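Local coordinates for bifunctional enzyme cysn/cysc (Mycobacterium tuberculosis, PDB 4BZP), which catalyses, through its APS kinase domain, the ATP-dependent phosphorylation of adenosine 5'-phosphosulfate at the 3' position, a step of sulfate activation, at residues P2-T7 and L73-H78; A36-G41 and L81-S86; G47-L52 and A60-R65; F110-L115 and Y145-N150. One frame throughout, in Å; residues are numbered along the deposited sequence.

Contact 1. Residues P2-T7 and L73-H78; sequences PPRGKT and LADCGH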
loop_
_atom_site.group_PDB
_atom_site.type_symbol
_atom_site.label_atom_id
_atom_site.label_comp_id
_atom_site.label_asym_id
_atom_site.label_seq_id
_atom_site.Cartn_x
_atom_site.Cartn_y
_atom_site.Cartn_z
ATOM N N PRO A 2 0.259 -4.179 17.778
ATOM C CA PRO A 2 -0.111 -5.562 17.467
ATOM C C PRO A 2 1.008 -6.313 16.746
ATOM O O PRO A 2 1.799 -5.689 16.027
ATOM C CB PRO A 2 -1.330 -5.404 16.545
ATOM C CG PRO A 2 -1.951 -4.119 16.981
ATOM C CD PRO A 2 -0.805 -3.227 17.405
ATOM N N PRO A 3 1.076 -7.638 16.934
ATOM C CA PRO A 3 2.106 -8.436 16.263
ATOM C C PRO A 3 2.090 -8.292 14.716
ATOM O O PRO A 3 1.023 -8.099 14.128
ATOM C CB PRO A 3 1.752 -9.882 16.652
ATOM C CG PRO A 3 0.898 -9.782 17.875
ATOM C CD PRO A 3 0.165 -8.483 17.743
ATOM N N ARG A 4 3.274 -8.358 14.112
ATOM C CA ARG A 4 3.411 -8.451 12.662
ATOM C C ARG A 4 2.591 -9.588 12.082
ATOM O O ARG A 4 2.475 -10.692 12.642
ATOM C CB ARG A 4 4.877 -8.716 12.279
ATOM C CG ARG A 4 5.720 -7.468 12.121
ATOM C CD ARG A 4 7.184 -7.890 12.066
ATOM N NE ARG A 4 8.063 -6.751 11.930
ATOM C CZ ARG A 4 9.395 -6.820 11.914
ATOM N NH1 ARG A 4 10.038 -8.006 12.001
ATOM N NH2 ARG A 4 10.084 -5.678 11.818
ATOM N N GLY A 5 1.992 -9.277 10.938
ATOM C CA GLY A 5 1.306 -10.265 10.137
ATOM C C GLY A 5 2.290 -11.035 9.242
ATOM O O GLY A 5 3.494 -11.037 9.463
ATOM N N LYS A 6 1.740 -11.650 8.245
ATOM C CA LYS A 6 2.456 -12.565 7.372
ATOM C C LYS A 6 1.793 -12.483 6.035
ATOM O O LYS A 6 0.638 -12.026 5.926
ATOM C CB LYS A 6 2.277 -14.001 7.866
ATOM C CG LYS A 6 2.603 -14.258 9.322
ATOM C CD LYS A 6 2.428 -15.671 9.751
ATOM C CE LYS A 6 2.718 -15.775 11.265
ATOM N NZ LYS A 6 2.285 -17.126 11.712
ATOM N N THR A 7 2.483 -13.001 5.013
ATOM C CA THR A 7 1.932 -13.053 3.654
ATOM C C THR A 7 1.875 -14.438 3.062
ATOM O O THR A 7 2.860 -15.176 3.101
ATOM C CB THR A 7 2.727 -12.142 2.688
ATOM O OG1 THR A 7 2.589 -10.780 3.156
ATOM C CG2 THR A 7 2.259 -12.235 1.227
ATOM N N LEU A 73 1.079 -4.009 4.690
ATOM C CA LEU A 73 -0.109 -4.463 5.392
ATOM C C LEU A 73 0.281 -5.450 6.480
ATOM O O LEU A 73 -0.323 -5.470 7.546
ATOM C CB LEU A 73 -1.102 -5.087 4.447
ATOM C CG LEU A 73 -1.805 -4.145 3.467
ATOM C CD1 LEU A 73 -2.548 -4.939 2.390
ATOM C CD2 LEU A 73 -2.758 -3.206 4.234
ATOM N N ALA A 74 1.225 -6.325 6.206
ATOM C CA ALA A 74 1.689 -7.268 7.227
ATOM C C ALA A 74 2.312 -6.571 8.388
ATOM O O ALA A 74 2.086 -6.926 9.545
ATOM C CB ALA A 74 2.659 -8.254 6.601
ATOM N N ASP A 75 3.084 -5.561 8.130
ATOM C CA ASP A 75 3.715 -4.829 9.220
ATOM C C ASP A 75 2.635 -4.118 10.073
ATOM O O ASP A 75 2.848 -3.967 11.292
ATOM C CB ASP A 75 4.798 -3.916 8.615
ATOM C CG ASP A 75 5.600 -3.235 9.657
ATOM O OD1 ASP A 75 6.461 -3.931 10.251
ATOM O OD2 ASP A 75 5.325 -2.038 9.848
ATOM N N CYS A 76 1.491 -3.746 9.488
ATOM C CA CYS A 76 0.294 -3.223 10.160
ATOM C C CYS A 76 -0.573 -4.318 10.862
ATOM O O CYS A 76 -1.665 -4.037 11.322
ATOM C CB CYS A 76 -0.602 -2.460 9.142
ATOM S SG CYS A 76 0.032 -0.882 8.717
ATOM N N GLY A 77 -0.113 -5.572 10.832
ATOM C CA GLY A 77 -0.720 -6.649 11.587
ATOM C C GLY A 77 -1.601 -7.623 10.816
ATOM O O GLY A 77 -2.193 -8.547 11.403
ATOM N N HIS A 78 -1.776 -7.419 9.523
ATOM C CA HIS A 78 -2.686 -8.239 8.750
ATOM C C HIS A 78 -2.053 -9.521 8.197
ATOM O O HIS A 78 -0.866 -9.527 7.882
ATOM C CB HIS A 78 -3.211 -7.434 7.549
ATOM C CG HIS A 78 -3.880 -6.164 7.925
ATOM N ND1 HIS A 78 -5.201 -6.125 8.301
ATOM C CD2 HIS A 78 -3.427 -4.904 7.959
ATOM C CE1 HIS A 78 -5.530 -4.861 8.566
ATOM N NE2 HIS A 78 -4.460 -4.112 8.388
#
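G5 and A74 meet where the loop leading into strand 6-11 passes over the last turn of helix 56-75. G5 N donates a hydrogen bond to A74 O at 2.7 Å, a nearly straight bond (161°). The same oxygen accepts G77 N from the opposite face of its carbonyl, as part of the Schellman motif that ends the helix; G77, with positive phi, suits that turn because it has no CB. G5 fits for a related reason, since a bare CA lets H78 O come within 3.2 Å of G5 CA, and K6 N adds a weak bond to H78 O. A74 is small enough to sit under this chain, its CB 3.9 Å from K6 N. On the solvent side, R4 holds CG beside its backbone N and runs extended to NE, which lies 3.7 Å from D75 OD1 in a long salt bridge. D75 starts out pointing away, but with CG opposite its N (chi1 -174°) the carboxylate swings back; the two flat groups are 49° apart. The H78 ring turns away from 2-7, its NE2 hydrogen-bonding NE2 of H78 in the second subunit. The grip therefore rests mainly on backbone polar atoms, above all O of buried A74 with its two donors, while the long R4-D75 pair probably adds little.

Contact 2. Residues A36-G41 and L81-S86; sequences AYVLDG and LVPAIS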
loop_
_atom_site.group_PDB
_atom_site.type_symbol
_atom_site.label_atom_id
_atom_site.label_comp_id
_atom_site.label_asym_id
_atom_site.label_seq_id
_atom_site.Cartn_x
_atom_site.Cartn_y
_atom_site.Cartn_z
ATOM N N ALA A 36 -7.362 -10.452 8.363
ATOM C CA ALA A 36 -6.860 -10.964 7.079
ATOM C C ALA A 36 -7.329 -10.055 5.996
ATOM O O ALA A 36 -8.364 -9.376 6.141
ATOM C CB ALA A 36 -7.350 -12.394 6.887
ATOM N N TYR A 37 -6.591 -10.036 4.895
ATOM C CA TYR A 37 -6.894 -9.158 3.793
ATOM C C TYR A 37 -6.434 -9.768 2.503
ATOM O O TYR A 37 -5.274 -10.148 2.388
ATOM C CB TYR A 37 -6.135 -7.850 3.991
ATOM C CG TYR A 37 -6.490 -6.796 2.981
ATOM C CD1 TYR A 37 -7.624 -6.008 3.149
ATOM C CD2 TYR A 37 -5.719 -6.605 1.854
ATOM C CE1 TYR A 37 -7.949 -5.027 2.215
ATOM C CE2 TYR A 37 -6.042 -5.670 0.922
ATOM C CZ TYR A 37 -7.130 -4.867 1.129
ATOM O OH TYR A 37 -7.441 -3.923 0.208
ATOM N N VAL A 38 -7.333 -9.807 1.539
ATOM C CA VAL A 38 -7.029 -10.315 0.205
ATOM C C VAL A 38 -6.593 -9.160 -0.645
ATOM O O VAL A 38 -7.382 -8.226 -0.902
ATOM C CB VAL A 38 -8.219 -11.057 -0.449
ATOM C CG1 VAL A 38 -7.859 -11.474 -1.870
ATOM C CG2 VAL A 38 -8.610 -12.250 0.395
ATOM N N LEU A 39 -5.330 -9.168 -1.040
ATOM C CA LEU A 39 -4.710 -8.144 -1.841
ATOM C C LEU A 39 -4.625 -8.624 -3.271
ATOM O O LEU A 39 -3.779 -9.462 -3.626
ATOM C CB LEU A 39 -3.333 -7.838 -1.252
ATOM C CG LEU A 39 -2.547 -6.759 -2.008
ATOM C CD1 LEU A 39 -3.201 -5.421 -1.844
ATOM C CD2 LEU A 39 -1.112 -6.733 -1.532
ATOM N N ASP A 40 -5.547 -8.107 -4.067
ATOM C CA ASP A 40 -5.688 -8.589 -5.454
ATOM C C ASP A 40 -5.264 -7.443 -6.382
ATOM O O ASP A 40 -5.806 -6.333 -6.326
ATOM C CB ASP A 40 -7.120 -9.062 -5.714
ATOM C CG ASP A 40 -7.274 -9.846 -7.048
ATOM O OD1 ASP A 40 -6.683 -9.467 -8.064
ATOM O OD2 ASP A 40 -8.002 -10.864 -7.069
ATOM N N GLY A 41 -4.276 -7.758 -7.194
ATOM C CA GLY A 41 -3.751 -6.824 -8.199
ATOM C C GLY A 41 -4.818 -6.266 -9.133
ATOM O O GLY A 41 -4.718 -5.120 -9.586
ATOM N N LEU A 81 -3.206 -12.108 1.849
ATOM C CA LEU A 81 -3.412 -13.220 0.906
ATOM C C LEU A 81 -3.348 -12.641 -0.476
ATOM O O LEU A 81 -4.157 -11.732 -0.803
ATOM C CB LEU A 81 -4.764 -13.843 1.162
ATOM C CG LEU A 81 -4.896 -14.416 2.574
ATOM C CD1 LEU A 81 -6.283 -14.283 3.159
ATOM C CD2 LEU A 81 -4.483 -15.879 2.574
ATOM N N VAL A 82 -2.405 -13.085 -1.302
ATOM C CA VAL A 82 -2.165 -12.478 -2.630
ATOM C C VAL A 82 -2.410 -13.521 -3.691
ATOM O O VAL A 82 -1.558 -14.403 -3.938
ATOM C CB VAL A 82 -0.737 -11.972 -2.733
ATOM C CG1 VAL A 82 -0.530 -11.262 -4.077
ATOM C CG2 VAL A 82 -0.409 -11.053 -1.583
ATOM N N PRO A 83 -3.577 -13.439 -4.372
ATOM C CA PRO A 83 -3.897 -14.444 -5.379
ATOM C C PRO A 83 -3.509 -14.110 -6.804
ATOM O O PRO A 83 -4.345 -14.330 -7.740
ATOM C CB PRO A 83 -5.402 -14.534 -5.261
ATOM C CG PRO A 83 -5.824 -13.152 -4.928
ATOM C CD PRO A 83 -4.764 -12.640 -4.006
ATOM N N ALA A 84 -2.243 -13.850 -7.025
ATOM C CA ALA A 84 -1.743 -13.507 -8.366
ATOM C C ALA A 84 -1.187 -14.730 -9.059
ATOM O O ALA A 84 -0.719 -15.682 -8.422
ATOM C CB ALA A 84 -0.707 -12.410 -8.270
ATOM N N ILE A 85 -1.236 -14.730 -10.371
ATOM C CA ILE A 85 -0.736 -15.839 -11.150
ATOM C C ILE A 85 0.742 -16.033 -10.858
ATOM O O ILE A 85 1.192 -17.181 -10.674
ATOM C CB ILE A 85 -0.990 -15.665 -12.639
ATOM C CG1 ILE A 85 -2.492 -15.798 -12.915
ATOM C CG2 ILE A 85 -0.237 -16.716 -13.500
ATOM C CD1 ILE A 85 -2.879 -15.443 -14.313
ATOM N N SER A 86 1.500 -14.913 -10.886
ATOM C CA SER A 86 2.932 -14.906 -10.567
ATOM C C SER A 86 3.641 -15.999 -11.388
ATOM O O SER A 86 4.166 -16.956 -10.799
ATOM C CB SER A 86 3.112 -15.160 -9.049
ATOM O OG SER A 86 2.749 -14.017 -8.292
#
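V38 and L81 are the bridged pair of two neighbouring parallel strands, 36-38 and 79-82, joined through helix 56-75 in a beta-alpha-beta crossover of the P-loop NTPase fold; 36-38 is the outermost strand on this side of the chain's sheet. The tight part is the ladder around them, together with buried P83. L81 donates from N to Y37 O at 2.9 Å and accepts L39 N on its O at 2.8 Å, so both polar backbone atoms of this buried leucine are satisfied. On the face shared by V38 and L81, V38 CG2 meets L81 CD1 at 4.1 Å and the other branch, CG1, leans on P83 CD at 3.9 Å; beta-branched valine and the longer leucine fill this face beneath helix 18-31. The looser, solvent side is at D40, partly exposed, which touches P83 CG through OD2 at 3.8 Å but uses OD1 to cap D42 N at the start of helix 41-44. P83, whose side chain lies about 5 Å from the bound ADP, also ends the ladder: having no N-H, it cannot make the next bond to L39 O. That oxygen instead faces P83 CD at 3.3 Å and takes a CA-H...O contact from V82 CA at 3.6 Å.

Contact 3. Residues G47-L52 and A60-R65; sequences GLNADL and AENLRR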
loop_
_atom_site.group_PDB
_atom_site.type_symbol
_atom_site.label_atom_id
_atom_site.label_comp_id
_atom_site.label_asym_id
_atom_site.label_seq_id
_atom_site.Cartn_x
_atom_site.Cartn_y
_atom_site.Cartn_z
ATOM N N GLY A 47 -6.407 1.927 -9.219
ATOM C CA GLY A 47 -5.990 3.027 -8.307
ATOM C C GLY A 47 -4.479 3.135 -8.266
ATOM O O GLY A 47 -3.871 3.741 -9.132
ATOM N N LEU A 48 -3.866 2.475 -7.306
ATOM C CA LEU A 48 -2.418 2.518 -7.118
ATOM C C LEU A 48 -1.658 2.269 -8.399
ATOM O O LEU A 48 -0.720 2.981 -8.710
ATOM C CB LEU A 48 -1.986 1.523 -6.050
ATOM C CG LEU A 48 -0.482 1.432 -5.809
ATOM C CD1 LEU A 48 0.113 2.748 -5.357
ATOM C CD2 LEU A 48 -0.169 0.316 -4.822
ATOM N N ASN A 49 -2.108 1.236 -9.113
ATOM C CA ASN A 49 -1.427 0.782 -10.290
ATOM C C ASN A 49 -2.064 1.198 -11.597
ATOM O O ASN A 49 -1.815 0.569 -12.646
ATOM C CB ASN A 49 -1.144 -0.735 -10.152
ATOM C CG ASN A 49 -0.184 -1.033 -9.025
ATOM O OD1 ASN A 49 0.596 -0.219 -8.555
ATOM N ND2 ASN A 49 -0.214 -2.323 -8.590
ATOM N N ALA A 50 -2.837 2.265 -11.565
ATOM C CA ALA A 50 -3.452 2.816 -12.770
ATOM C C ALA A 50 -2.476 3.238 -13.840
ATOM O O ALA A 50 -2.889 3.360 -14.999
ATOM C CB ALA A 50 -4.384 3.973 -12.416
ATOM N N ASP A 51 -1.241 3.527 -13.493
ATOM C CA ASP A 51 -0.229 3.920 -14.453
ATOM C C ASP A 51 0.285 2.742 -15.285
ATOM O O ASP A 51 0.948 2.966 -16.316
ATOM C CB ASP A 51 0.940 4.579 -13.764
ATOM C CG ASP A 51 1.634 3.681 -12.733
ATOM O OD1 ASP A 51 0.920 3.051 -11.910
ATOM O OD2 ASP A 51 2.876 3.682 -12.743
ATOM N N LEU A 52 0.038 1.513 -14.850
ATOM C CA LEU A 52 0.607 0.335 -15.526
ATOM C C LEU A 52 -0.324 -0.209 -16.588
ATOM O O LEU A 52 -1.541 -0.256 -16.425
ATOM C CB LEU A 52 0.847 -0.772 -14.501
ATOM C CG LEU A 52 1.878 -0.425 -13.420
ATOM C CD1 LEU A 52 2.038 -1.625 -12.456
ATOM C CD2 LEU A 52 3.180 -0.082 -14.046
ATOM N N ALA A 60 5.561 -7.442 -14.340
ATOM C CA ALA A 60 6.557 -7.628 -13.332
ATOM C C ALA A 60 6.478 -6.517 -12.273
ATOM O O ALA A 60 6.570 -6.777 -11.064
ATOM C CB ALA A 60 7.959 -7.736 -13.853
ATOM N N GLU A 61 6.281 -5.285 -12.716
ATOM C CA GLU A 61 6.221 -4.143 -11.794
ATOM C C GLU A 61 4.952 -4.219 -10.955
ATOM O O GLU A 61 5.002 -3.856 -9.787
ATOM C CB GLU A 61 6.297 -2.854 -12.620
ATOM C CG GLU A 61 6.123 -1.594 -11.790
ATOM C CD GLU A 61 7.243 -1.344 -10.789
ATOM O OE1 GLU A 61 8.289 -2.009 -10.785
ATOM O OE2 GLU A 61 7.037 -0.434 -9.960
ATOM N N ASN A 62 3.835 -4.660 -11.504
ATOM C CA ASN A 62 2.627 -4.913 -10.753
ATOM C C ASN A 62 2.929 -5.823 -9.565
ATOM O O ASN A 62 2.551 -5.512 -8.432
ATOM C CB ASN A 62 1.569 -5.493 -11.683
ATOM C CG ASN A 62 0.294 -5.765 -11.001
ATOM O OD1 ASN A 62 -0.367 -4.836 -10.522
ATOM N ND2 ASN A 62 -0.086 -7.032 -10.926
ATOM N N LEU A 63 3.632 -6.921 -9.793
ATOM C CA LEU A 63 3.959 -7.870 -8.761
ATOM C C LEU A 63 4.941 -7.260 -7.799
ATOM O O LEU A 63 4.796 -7.502 -6.578
ATOM C CB LEU A 63 4.484 -9.174 -9.340
ATOM C CG LEU A 63 3.511 -9.966 -10.193
ATOM C CD1 LEU A 63 4.217 -11.049 -10.953
ATOM C CD2 LEU A 63 2.390 -10.530 -9.333
ATOM N N ARG A 64 5.940 -6.522 -8.259
ATOM C CA ARG A 64 6.879 -5.877 -7.353
ATOM C C ARG A 64 6.134 -4.962 -6.376
ATOM O O ARG A 64 6.357 -4.988 -5.173
ATOM C CB ARG A 64 7.919 -5.090 -8.153
ATOM C CG ARG A 64 9.065 -4.584 -7.304
ATOM C CD ARG A 64 9.977 -3.555 -8.023
ATOM N NE ARG A 64 9.296 -2.297 -8.208
ATOM C CZ ARG A 64 9.181 -1.355 -7.245
ATOM N NH1 ARG A 64 9.731 -1.538 -6.055
ATOM N NH2 ARG A 64 8.506 -0.278 -7.502
ATOM N N ARG A 65 5.232 -4.143 -6.907
ATOM C CA ARG A 65 4.509 -3.224 -6.049
ATOM C C ARG A 65 3.612 -4.020 -5.105
ATOM O O ARG A 65 3.493 -3.650 -3.903
ATOM C CB ARG A 65 3.694 -2.265 -6.873
ATOM C CG ARG A 65 4.511 -1.303 -7.702
ATOM C CD ARG A 65 3.625 -0.337 -8.396
ATOM N NE ARG A 65 4.317 0.398 -9.460
ATOM C CZ ARG A 65 3.693 1.288 -10.240
ATOM N NH1 ARG A 65 2.423 1.496 -10.098
ATOM N NH2 ARG A 65 4.381 1.847 -11.219
#
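N49 and N62 come nearest in backbone terms, their CA atoms 7.0 Å apart, where two overlapping type I turns, G47 to A50 and N49 to L52, run alongside one flank of helix 56-75. R65 spans from the helix to the turns. Extended from CG to NE, it carries its guanidinium over to them, where D51 meets it end-on and nearly coplanar (12°): NH1 to D51 OD1 and NH2 to D51 OD2 are both 2.8 Å, each on a syn lone pair. NH1 also bonds N49 OD1 at 2.9 Å, but from above the amide plane. L52 covers one guanidinium face, with CD1 3.9 Å above its centre; a branched apolar side chain can lie there without competing for the N-H groups, which point out at the edge. D51, R65, E61 and R64 form a salt-bridge network that joins the turns to the helix: one turn back, E61 OE2 receives R65 NE at 2.9 Å, while the E61 carboxylate is also gripped side-on by R64. The pattern carries into the dimer, since R64 reaches backbone oxygens of G47 and L48 of the second subunit. E61 places its carboxylate between the two arginines by bending at chi2 (66°). N49 ND2 turns to N62 OD1 in a weak bond of 3.2 Å, the two amides standing 77° apart.

Contact 4. Residues F110-L115 and Y145-N150; sequences FCDTPL and YQRPKN. With EDO (1,2-ethanediol), chain F.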
loop_
_atom_site.group_PDB
_atom_site.type_symbol
_atom_site.label_atom_id
_atom_site.label_comp_id
_atom_site.label_asym_id
_atom_site.label_seq_id
_atom_site.Cartn_x
_atom_site.Cartn_y
_atom_site.Cartn_z
ATOM N N PHE A 110 1.362 -22.986 -4.069
ATOM C CA PHE A 110 1.135 -23.347 -5.455
ATOM C C PHE A 110 -0.193 -24.054 -5.651
ATOM O O PHE A 110 -0.385 -25.150 -5.104
ATOM C CB PHE A 110 2.286 -24.237 -5.889
ATOM C CG PHE A 110 2.232 -24.745 -7.313
ATOM C CD1 PHE A 110 1.575 -24.093 -8.325
ATOM C CD2 PHE A 110 2.937 -25.916 -7.633
ATOM C CE1 PHE A 110 1.556 -24.619 -9.593
ATOM C CE2 PHE A 110 2.966 -26.414 -8.940
ATOM C CZ PHE A 110 2.263 -25.753 -9.909
ATOM N N CYS A 111 -1.116 -23.419 -6.382
ATOM C CA CYS A 111 -2.375 -24.031 -6.758
ATOM C C CYS A 111 -2.098 -24.835 -7.989
ATOM O O CYS A 111 -2.187 -24.338 -9.134
ATOM C CB CYS A 111 -3.429 -22.942 -7.007
ATOM S SG CYS A 111 -3.860 -22.059 -5.472
ATOM N N ASP A 112 -1.743 -26.085 -7.781
ATOM C CA ASP A 112 -1.309 -27.021 -8.844
ATOM C C ASP A 112 -2.473 -27.762 -9.448
ATOM O O ASP A 112 -2.733 -28.938 -9.155
ATOM C CB ASP A 112 -0.269 -27.993 -8.344
ATOM C CG ASP A 112 0.379 -28.827 -9.475
ATOM O OD1 ASP A 112 0.126 -28.543 -10.660
ATOM O OD2 ASP A 112 1.201 -29.704 -9.088
ATOM N N THR A 113 -3.215 -27.044 -10.283
ATOM C CA THR A 113 -4.317 -27.589 -11.078
ATOM C C THR A 113 -3.894 -27.564 -12.533
ATOM O O THR A 113 -3.428 -26.519 -13.013
ATOM C CB THR A 113 -5.584 -26.715 -10.831
ATOM O OG1 THR A 113 -5.960 -26.761 -9.430
ATOM C CG2 THR A 113 -6.758 -27.189 -11.670
ATOM N N PRO A 114 -4.007 -28.698 -13.219
ATOM C CA PRO A 114 -3.569 -28.760 -14.618
ATOM C C PRO A 114 -4.343 -27.820 -15.523
ATOM O O PRO A 114 -5.506 -27.498 -15.233
ATOM C CB PRO A 114 -3.857 -30.210 -15.028
ATOM C CG PRO A 114 -4.408 -30.922 -13.921
ATOM C CD PRO A 114 -4.634 -29.955 -12.764
ATOM N N LEU A 115 -3.719 -27.375 -16.600
ATOM C CA LEU A 115 -4.341 -26.564 -17.570
ATOM C C LEU A 115 -5.731 -27.077 -17.969
ATOM O O LEU A 115 -6.651 -26.278 -18.076
ATOM C CB LEU A 115 -3.460 -26.465 -18.814
ATOM C CG LEU A 115 -4.003 -25.642 -20.003
ATOM C CD1 LEU A 115 -4.115 -24.191 -19.635
ATOM C CD2 LEU A 115 -3.054 -25.760 -21.195
ATOM N N TYR A 145 4.193 -20.633 -17.922
ATOM C CA TYR A 145 4.030 -20.720 -16.467
ATOM C C TYR A 145 5.243 -21.527 -15.976
ATOM O O TYR A 145 5.461 -22.653 -16.473
ATOM C CB TYR A 145 2.700 -21.355 -16.040
ATOM C CG TYR A 145 2.552 -21.401 -14.542
ATOM C CD1 TYR A 145 2.340 -20.231 -13.834
ATOM C CD2 TYR A 145 2.802 -22.559 -13.838
ATOM C CE1 TYR A 145 2.269 -20.242 -12.451
ATOM C CE2 TYR A 145 2.765 -22.565 -12.444
ATOM C CZ TYR A 145 2.516 -21.403 -11.755
ATOM O OH TYR A 145 2.567 -21.356 -10.369
ATOM N N GLN A 146 6.051 -20.986 -15.080
ATOM C CA GLN A 146 7.229 -21.693 -14.527
ATOM C C GLN A 146 6.786 -22.296 -13.199
ATOM O O GLN A 146 6.567 -21.549 -12.221
ATOM C CB GLN A 146 8.374 -20.718 -14.354
ATOM C CG GLN A 146 8.828 -20.133 -15.695
ATOM C CD GLN A 146 9.976 -19.190 -15.589
ATOM O OE1 GLN A 146 10.295 -18.630 -14.526
ATOM N NE2 GLN A 146 10.645 -18.985 -16.731
ATOM N N ARG A 147 6.690 -23.595 -13.117
ATOM C CA ARG A 147 6.105 -24.244 -11.941
ATOM C C ARG A 147 7.055 -24.071 -10.765
ATOM O O ARG A 147 8.226 -24.229 -10.905
ATOM C CB ARG A 147 5.932 -25.733 -12.182
ATOM C CG ARG A 147 4.827 -26.036 -13.131
ATOM C CD ARG A 147 4.869 -27.525 -13.564
ATOM N NE ARG A 147 4.734 -28.441 -12.438
ATOM C CZ ARG A 147 3.591 -28.799 -11.854
ATOM N NH1 ARG A 147 2.454 -28.360 -12.299
ATOM N NH2 ARG A 147 3.623 -29.629 -10.821
ATOM N N PRO A 148 6.525 -23.751 -9.575
ATOM C CA PRO A 148 7.331 -23.687 -8.381
ATOM C C PRO A 148 8.031 -25.025 -8.055
ATOM O O PRO A 148 7.397 -26.056 -8.108
ATOM C CB PRO A 148 6.284 -23.401 -7.318
ATOM C CG PRO A 148 5.220 -22.660 -7.988
ATOM C CD PRO A 148 5.171 -23.222 -9.373
ATOM N N LYS A 149 9.327 -24.935 -7.818
ATOM C CA LYS A 149 10.134 -26.124 -7.467
ATOM C C LYS A 149 10.150 -26.434 -5.990
ATOM O O LYS A 149 10.289 -27.600 -5.611
ATOM C CB LYS A 149 11.555 -25.999 -7.999
ATOM C CG LYS A 149 11.585 -25.841 -9.522
ATOM C CD LYS A 149 10.813 -26.854 -10.370
ATOM C CE LYS A 149 10.932 -26.539 -11.890
ATOM N NZ LYS A 149 10.471 -27.691 -12.705
ATOM N N ASN A 150 9.958 -25.404 -5.168
ATOM C CA ASN A 150 10.064 -25.556 -3.710
ATOM C C ASN A 150 8.957 -24.781 -2.968
ATOM O O ASN A 150 9.273 -23.963 -2.146
ATOM C CB ASN A 150 11.448 -25.080 -3.229
ATOM C CG ASN A 150 12.569 -25.932 -3.785
ATOM O OD1 ASN A 150 12.707 -27.069 -3.382
ATOM N ND2 ASN A 150 13.347 -25.399 -4.749
HETATM C C1 EDO F . -0.318 -26.283 -13.719
HETATM O O1 EDO F . -0.813 -26.379 -12.403
HETATM C C2 EDO F . 0.893 -25.420 -13.554
HETATM O O2 EDO F . 1.960 -26.244 -13.927
#
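F110 and P148 meet with the edge of the proline ring, CG and CD, over the face of the phenylalanine; F110 ends strand 106-111 and P148 lies in the loop leading to strand 153-155. With CG opposite its backbone N (chi1 179°), F110 projects toward that loop. Its CB starts the contact, 3.9 Å from P148 CG, and CG lies 3.7 Å from the same carbon. The ring then passes beneath the proline: P148 CD stands 3.6 Å from the centroid, almost on the ring normal, in a CH-pi contact, with CD1 and CD2 both near that carbon, while D112 CB covers the opposite face. CE1 is 3.5 Å from Y145 OH; the two ring planes are only 26° apart but so displaced that they hardly overlap, and that hydroxyl hydrogen-bonds T11 OG1. CE2 approaches one face of the R147 guanidinium, and at the tip CZ is 3.5 Å from R147 NH1, so the ring presents its edge to the cation, the planes 69° apart.

R147 bends at chi3 to bring its guanidinium end-on to D112: NH1 to OD1 is 2.9 Å and NH2 to OD2 3.0 Å, both reaching the oxygens from above the carboxylate plane. NH1 also donates to O2 of an ethanediol, probably from the crystallisation liquor, at 2.7 Å; its O1 lies by D112 OD1 and T113 O. R154 forms a second salt bridge to D112 OD2. Two arginines around one carboxylate would probably favour its charged form, and the apolar F110-P148 pair beside it holds the loop against the sheet near the nucleotide pocket, where Y145 touches L13.

From the N terminus, residues 2-7 meet 73-78, so contact 1 closes a long loop that brings the start of strand 6-11 to the end of helix 56-75. Within that loop lies the first half of contact 2, whose second half comes later; it joins strands 36-38 and 79-82 within the sheet. The two cross, and L73 packs on Y37 where they touch. Contact 3 is short and nested inside both, fastening the turns after helix 41-44 to helix 56-75, with L63 reaching S86 and A84. Contact 4 follows in series, tying strand 106-111 to the loop before strand 153-155, and Y145 meets the backbone of I85. Contacts 1, 2 and 3 also touch the second subunit.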